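Local coordinates for aromatic-amino-acid:2-oxoglutarate transaminase (Candida albicans, PDB 6HND), which probably transfers amino groups from aromatic amino acids to 2-oxoglutarate, using pyridoxal 5'-phosphate as cofactor, at residues B[2-8]-B[355-361]; B[150-155]-B[323-329]. All blocks are in the same frame, centred on the assembly; numbering follows the deposited sequence.

Interaction 1 (B[2-8]-B[355-361])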
loop_
_atom_site.group_PDB
_atom_site.type_symbol
_atom_site.label_atom_id
_atom_site.label_comp_id
_atom_site.label_asym_id
_atom_site.label_seq_id
_atom_site.Cartn_x
_atom_site.Cartn_y
_atom_site.Cartn_z
ATOM N N SER B 2 -7.368 23.174 -21.858
ATOM C CA SER B 2 -8.307 22.039 -21.596
ATOM C C SER B 2 -7.546 20.743 -21.244
ATOM O O SER B 2 -8.146 19.646 -21.378
ATOM C CB SER B 2 -9.231 21.835 -22.771
ATOM O OG SER B 2 -8.505 21.352 -23.891
ATOM N N ASP B 3 -6.287 20.839 -20.788
ATOM C CA ASP B 3 -5.610 19.761 -20.013
ATOM C C ASP B 3 -4.737 20.408 -18.942
ATOM O O ASP B 3 -4.401 21.577 -19.057
ATOM C CB ASP B 3 -4.871 18.764 -20.922
ATOM C CG ASP B 3 -3.433 19.105 -21.279
ATOM O OD1 ASP B 3 -2.897 20.100 -20.729
ATOM O OD2 ASP B 3 -2.854 18.365 -22.120
ATOM N N PRO B 4 -4.344 19.665 -17.873
ATOM C CA PRO B 4 -3.520 20.195 -16.787
ATOM C C PRO B 4 -2.039 19.793 -16.781
ATOM O O PRO B 4 -1.425 19.868 -15.737
ATOM C CB PRO B 4 -4.213 19.523 -15.599
ATOM C CG PRO B 4 -4.576 18.133 -16.114
ATOM C CD PRO B 4 -4.736 18.267 -17.609
ATOM N N THR B 5 -1.496 19.415 -17.937
ATOM C CA THR B 5 -0.055 19.101 -18.156
ATOM C C THR B 5 0.822 20.126 -17.414
ATOM O O THR B 5 1.834 19.729 -16.765
ATOM C CB THR B 5 0.253 19.066 -19.663
ATOM O OG1 THR B 5 -0.503 17.998 -20.229
ATOM C CG2 THR B 5 1.717 18.865 -19.993
ATOM N N HIS B 6 0.496 21.413 -17.505
ATOM C CA HIS B 6 1.365 22.477 -16.928
ATOM C C HIS B 6 1.441 22.339 -15.394
ATOM O O HIS B 6 2.407 22.894 -14.796
ATOM C CB HIS B 6 0.888 23.866 -17.390
ATOM C CG HIS B 6 -0.433 24.278 -16.829
ATOM N ND1 HIS B 6 -1.633 23.693 -17.229
ATOM C CD2 HIS B 6 -0.751 25.216 -15.910
ATOM C CE1 HIS B 6 -2.628 24.250 -16.576
ATOM N NE2 HIS B 6 -2.118 25.204 -15.765
ATOM N N LEU B 7 0.457 21.685 -14.754
ATOM C CA LEU B 7 0.380 21.637 -13.261
ATOM C C LEU B 7 1.085 20.376 -12.738
ATOM O O LEU B 7 1.432 20.323 -11.548
ATOM C CB LEU B 7 -1.084 21.672 -12.805
ATOM C CG LEU B 7 -1.879 22.956 -13.067
ATOM C CD1 LEU B 7 -3.375 22.693 -12.935
ATOM C CD2 LEU B 7 -1.468 24.060 -12.135
ATOM N N ILE B 8 1.292 19.374 -13.570
ATOM C CA ILE B 8 1.995 18.130 -13.126
ATOM C C ILE B 8 3.442 18.464 -12.732
ATOM O O ILE B 8 4.119 19.203 -13.454
ATOM C CB ILE B 8 1.857 17.032 -14.185
ATOM C CG1 ILE B 8 0.381 16.660 -14.329
ATOM C CG2 ILE B 8 2.709 15.823 -13.836
ATOM C CD1 ILE B 8 0.101 15.670 -15.442
ATOM N N HIS B 355 -7.718 14.084 -14.164
ATOM C CA HIS B 355 -7.385 14.035 -15.609
ATOM C C HIS B 355 -6.575 12.763 -15.904
ATOM O O HIS B 355 -5.666 12.403 -15.088
ATOM C CB HIS B 355 -6.661 15.320 -16.060
ATOM C CG HIS B 355 -6.699 15.519 -17.545
ATOM N ND1 HIS B 355 -5.715 15.025 -18.379
ATOM C CD2 HIS B 355 -7.628 16.112 -18.344
ATOM C CE1 HIS B 355 -6.033 15.318 -19.622
ATOM N NE2 HIS B 355 -7.206 15.986 -19.629
ATOM N N LYS B 356 -6.877 12.124 -17.033
ATOM C CA LYS B 356 -6.096 11.013 -17.633
ATOM C C LYS B 356 -4.601 11.211 -17.359
ATOM O O LYS B 356 -3.940 10.223 -16.989
ATOM C CB LYS B 356 -6.340 10.941 -19.147
ATOM C CG LYS B 356 -7.009 9.669 -19.652
ATOM C CD LYS B 356 -8.256 9.892 -20.534
ATOM C CE LYS B 356 -8.101 10.922 -21.645
ATOM N NZ LYS B 356 -6.939 10.655 -22.531
ATOM N N GLU B 357 -4.074 12.406 -17.634
ATOM C CA GLU B 357 -2.617 12.644 -17.647
ATOM C C GLU B 357 -2.159 12.692 -16.194
ATOM O O GLU B 357 -1.027 12.227 -15.938
ATOM C CB GLU B 357 -2.252 13.883 -18.473
ATOM C CG GLU B 357 -2.450 13.666 -19.981
ATOM C CD GLU B 357 -1.535 14.384 -20.966
ATOM O OE1 GLU B 357 -0.366 14.672 -20.622
ATOM O OE2 GLU B 357 -1.985 14.639 -22.106
ATOM N N VAL B 358 -3.003 13.203 -15.289
ATOM C CA VAL B 358 -2.706 13.197 -13.829
ATOM C C VAL B 358 -2.714 11.737 -13.344
ATOM O O VAL B 358 -1.738 11.349 -12.671
ATOM C CB VAL B 358 -3.644 14.124 -13.028
ATOM C CG1 VAL B 358 -3.491 13.930 -11.530
ATOM C CG2 VAL B 358 -3.423 15.596 -13.375
ATOM N N ILE B 359 -3.715 10.933 -13.708
ATOM C CA ILE B 359 -3.784 9.489 -13.316
ATOM C C ILE B 359 -2.535 8.749 -13.815
ATOM O O ILE B 359 -2.043 7.869 -13.070
ATOM C CB ILE B 359 -5.070 8.788 -13.807
ATOM C CG1 ILE B 359 -6.348 9.449 -13.267
ATOM C CG2 ILE B 359 -5.034 7.306 -13.474
ATOM C CD1 ILE B 359 -6.295 9.840 -11.792
ATOM N N ASP B 360 -2.042 9.046 -15.019
ATOM C CA ASP B 360 -0.910 8.289 -15.616
ATOM C C ASP B 360 0.343 8.520 -14.774
ATOM O O ASP B 360 1.141 7.574 -14.608
ATOM C CB ASP B 360 -0.622 8.696 -17.069
ATOM C CG ASP B 360 -1.650 8.191 -18.061
ATOM O OD1 ASP B 360 -2.375 7.216 -17.709
ATOM O OD2 ASP B 360 -1.750 8.805 -19.172
ATOM N N ALA B 361 0.544 9.755 -14.339
ATOM C CA ALA B 361 1.692 10.167 -13.509
ATOM C C ALA B 361 1.547 9.514 -12.131
ATOM O O ALA B 361 2.554 8.986 -11.646
ATOM C CB ALA B 361 1.792 11.668 -13.443
#
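P4, T5 and I8 lie against H355, E357 and V358 in that order, the two backbones running the same way with T5 CA 7.0 Å from E357 CA. The N-terminal segment packs here on the edge of the large domain of a fold type I aminotransferase, where strand 350-355 of the mixed seven-stranded sheet passes into helix 356-369 and H355 takes the N-cap position. The meeting of P4 with the histidine is a CH-pi contact, P4 CD lying 3.5 Å from the H355 ring centroid and only 15° off the ring normal. A proline suits the spot, because its CD hydrogens are slightly polarised by the neighbouring nitrogen and its stiff ring holds CD over the imidazole. H355 ND1 caps the helix by accepting from E357 N (3.2 Å, 170°), the donor tilted from the ring plane; the bond limits the ring's rotation. Its CG lies anti to the backbone N (chi1 -161°), which carries the ring out toward the arm. Further along, I8 sends CD1 over the helix backbone to 3.7 Å from E357 O, while its CG1 meets V358 CG2 and its CG2 meets A361 CB, a branched residue spanning one turn. F177 and V176 of helix 166-177 touch V358 from elsewhere in the domain. The solvent side is polar. D3 makes an Asx turn within segment 2-8, OD1 taking T5 N at 3.2 Å from above the carboxylate plane. D3 OD2 approaches E357 OE2 to 3.8 Å, a like-charge approach with the two carboxylate planes steeply inclined. T5 OG1 lies between the acids, 3.0 Å from D3 OD2 and 3.4 Å from E357 OE1, both weak bonds, and which oxygen its proton serves is not settled.

Interaction 2 (B[150-155]-B[323-329])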
loop_
_atom_site.group_PDB
_atom_site.type_symbol
_atom_site.label_atom_id
_atom_site.label_comp_id
_atom_site.label_asym_id
_atom_site.label_seq_id
_atom_site.Cartn_x
_atom_site.Cartn_y
_atom_site.Cartn_z
ATOM N N THR B 150 -22.957 10.577 -8.788
ATOM C CA THR B 150 -22.928 11.492 -7.608
ATOM C C THR B 150 -22.295 12.846 -7.939
ATOM O O THR B 150 -22.737 13.849 -7.343
ATOM C CB THR B 150 -22.209 10.850 -6.408
ATOM O OG1 THR B 150 -20.830 10.620 -6.736
ATOM C CG2 THR B 150 -22.888 9.563 -5.992
ATOM N N HIS B 151 -21.273 12.871 -8.794
ATOM C CA HIS B 151 -20.354 14.040 -8.920
ATOM C C HIS B 151 -19.698 14.104 -10.304
ATOM O O HIS B 151 -18.473 14.199 -10.339
ATOM C CB HIS B 151 -19.252 13.947 -7.855
ATOM C CG HIS B 151 -19.679 14.214 -6.449
ATOM N ND1 HIS B 151 -20.237 15.412 -6.060
ATOM C CD2 HIS B 151 -19.546 13.466 -5.326
ATOM C CE1 HIS B 151 -20.437 15.386 -4.756
ATOM N NE2 HIS B 151 -20.013 14.198 -4.277
ATOM N N LYS B 152 -20.477 14.039 -11.387
ATOM C CA LYS B 152 -19.978 13.935 -12.789
ATOM C C LYS B 152 -19.029 15.096 -13.081
ATOM O O LYS B 152 -19.413 16.254 -12.969
ATOM C CB LYS B 152 -21.154 13.939 -13.772
ATOM C CG LYS B 152 -20.818 13.537 -15.202
ATOM C CD LYS B 152 -21.977 13.765 -16.152
ATOM C CE LYS B 152 -21.628 14.711 -17.284
ATOM N NZ LYS B 152 -20.906 14.010 -18.371
ATOM N N PRO B 153 -17.754 14.842 -13.455
ATOM C CA PRO B 153 -16.872 15.915 -13.913
ATOM C C PRO B 153 -17.442 16.667 -15.130
ATOM O O PRO B 153 -18.140 16.081 -15.935
ATOM C CB PRO B 153 -15.577 15.174 -14.270
ATOM C CG PRO B 153 -15.619 13.912 -13.434
ATOM C CD PRO B 153 -17.084 13.537 -13.439
ATOM N N ASN B 154 -17.149 17.954 -15.229
ATOM C CA ASN B 154 -17.656 18.825 -16.315
ATOM C C ASN B 154 -16.682 18.789 -17.492
ATOM O O ASN B 154 -16.416 19.867 -18.045
ATOM C CB ASN B 154 -17.876 20.252 -15.797
ATOM C CG ASN B 154 -18.729 21.106 -16.713
ATOM O OD1 ASN B 154 -19.547 20.575 -17.446
ATOM N ND2 ASN B 154 -18.510 22.410 -16.707
ATOM N N TYR B 155 -16.123 17.615 -17.818
ATOM C CA TYR B 155 -15.200 17.387 -18.973
ATOM C C TYR B 155 -15.076 15.878 -19.135
ATOM O O TYR B 155 -15.538 15.158 -18.218
ATOM C CB TYR B 155 -13.839 18.083 -18.807
ATOM C CG TYR B 155 -12.915 17.451 -17.784
ATOM C CD1 TYR B 155 -13.102 17.666 -16.424
ATOM C CD2 TYR B 155 -11.897 16.588 -18.160
ATOM C CE1 TYR B 155 -12.324 17.052 -15.460
ATOM C CE2 TYR B 155 -11.078 15.993 -17.213
ATOM C CZ TYR B 155 -11.285 16.226 -15.859
ATOM O OH TYR B 155 -10.500 15.612 -14.930
ATOM N N SER B 323 -19.250 18.483 -6.001
ATOM C CA SER B 323 -17.774 18.362 -6.019
ATOM C C SER B 323 -17.196 19.463 -6.907
ATOM O O SER B 323 -17.852 19.845 -7.900
ATOM C CB SER B 323 -17.347 16.967 -6.496
ATOM O OG SER B 323 -15.961 16.905 -6.843
ATOM N N TYR B 324 -15.982 19.906 -6.583
ATOM C CA TYR B 324 -15.111 20.705 -7.483
ATOM C C TYR B 324 -14.978 20.043 -8.866
ATOM O O TYR B 324 -14.708 20.780 -9.823
ATOM C CB TYR B 324 -13.764 20.986 -6.802
ATOM C CG TYR B 324 -13.830 22.138 -5.821
ATOM C CD1 TYR B 324 -13.705 23.452 -6.265
ATOM C CD2 TYR B 324 -14.067 21.931 -4.472
ATOM C CE1 TYR B 324 -13.745 24.524 -5.388
ATOM C CE2 TYR B 324 -14.120 22.994 -3.580
ATOM C CZ TYR B 324 -13.972 24.294 -4.041
ATOM O OH TYR B 324 -14.052 25.356 -3.196
ATOM N N LEU B 325 -15.143 18.726 -8.988
ATOM C CA LEU B 325 -15.097 18.012 -10.302
ATOM C C LEU B 325 -16.181 18.594 -11.219
ATOM O O LEU B 325 -15.989 18.616 -12.457
ATOM C CB LEU B 325 -15.352 16.509 -10.114
ATOM C CG LEU B 325 -14.249 15.648 -9.478
ATOM C CD1 LEU B 325 -14.706 14.195 -9.387
ATOM C CD2 LEU B 325 -12.922 15.738 -10.227
ATOM N N GLU B 326 -17.307 18.982 -10.619
ATOM C CA GLU B 326 -18.525 19.394 -11.353
ATOM C C GLU B 326 -18.284 20.788 -11.944
ATOM O O GLU B 326 -18.986 21.106 -12.886
ATOM C CB GLU B 326 -19.752 19.300 -10.446
ATOM C CG GLU B 326 -20.069 17.856 -10.123
ATOM C CD GLU B 326 -21.114 17.621 -9.049
ATOM O OE1 GLU B 326 -22.261 17.903 -9.315
ATOM O OE2 GLU B 326 -20.767 17.108 -7.969
ATOM N N LEU B 327 -17.316 21.542 -11.419
ATOM C CA LEU B 327 -16.935 22.884 -11.912
ATOM C C LEU B 327 -15.783 22.792 -12.904
ATOM O O LEU B 327 -15.640 23.708 -13.725
ATOM C CB LEU B 327 -16.521 23.739 -10.711
ATOM C CG LEU B 327 -17.583 23.851 -9.618
ATOM C CD1 LEU B 327 -17.139 24.817 -8.550
ATOM C CD2 LEU B 327 -18.911 24.299 -10.214
ATOM N N ASP B 328 -14.967 21.749 -12.776
ATOM C CA ASP B 328 -13.676 21.578 -13.491
ATOM C C ASP B 328 -13.967 21.278 -14.963
ATOM O O ASP B 328 -14.802 20.382 -15.244
ATOM C CB ASP B 328 -12.837 20.481 -12.821
ATOM C CG ASP B 328 -11.391 20.422 -13.273
ATOM O OD1 ASP B 328 -10.897 21.443 -13.840
ATOM O OD2 ASP B 328 -10.760 19.374 -13.009
ATOM N N THR B 329 -13.333 22.035 -15.851
ATOM C CA THR B 329 -13.379 21.846 -17.326
ATOM C C THR B 329 -12.022 21.363 -17.870
ATOM O O THR B 329 -12.022 20.876 -19.013
ATOM C CB THR B 329 -13.840 23.144 -18.002
ATOM O OG1 THR B 329 -12.970 24.211 -17.618
ATOM C CG2 THR B 329 -15.272 23.490 -17.644
HETATM O O HOH W 1 -10.863 16.647 -12.675
#
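H151 and E326 are joined by a short, nearly straight hydrogen bond: H151 ND1 donates to E326 OE2 at 2.6 Å (164°), in the plane of the imidazole. The glutamate suits the place because its chain is long enough to pack CG 3.3 Å from K152 O and, extended beyond CG, to carry the carboxylate on to the ring's edge, the two planes 57° apart. OE2 has a second donor in S323 N, 2.8 Å away and coming from above the carboxylate plane, so two N-H groups grip one oxygen and probably favour its ionised form. S323 is a serine for its hydroxyl: OG accepts from L325 N at 2.9 Å, an ST turn, and is also hydrogen-bonded to E279 on a central strand. L325 O, in turn, accepts from N154 N at 3.1 Å and receives a CA-H contact from P153 CA at 3.2 Å, while L325 CD1 lies beside the proline ring. At the far end the ring of Y155 presents its CD1 edge to D328 O, 3.4 Å off. Its hydroxyl donates to a water that donates to D328 OD2 at 2.7 Å, an oxygen that V333 N also reaches; D328 OD1 takes Y267 OH and the backbone N of T330 and R332. That buried aspartate therefore gathers up the turn entering strand 333-338. The whole is loop-to-loop packing in the large domain of a fold type I aminotransferase, joining the exit of helix 137-151 to the approach of the strand that ends at T338, a residue of the pyridoxal phosphate pocket.

Interaction 2 lies within the large domain, while interaction 1 lays the N-terminal segment against it; the two touch, H355 N lying 3.3 Å from Y155 OH in packing. Interaction 1 is the more peripheral and works chiefly by apolar and CH-pi contact, with like charges at its solvent side. Interaction 2 buries more surface, sits nearer the chain's centre and relies on hydrogen bonds among buried and partly exposed polar groups. It ties the two loops leading into strands 158-163 and 333-338. Strand 350-355 lies between these and runs antiparallel to both, so its end at H355 and their starts share one margin of the sheet, where both contacts sit.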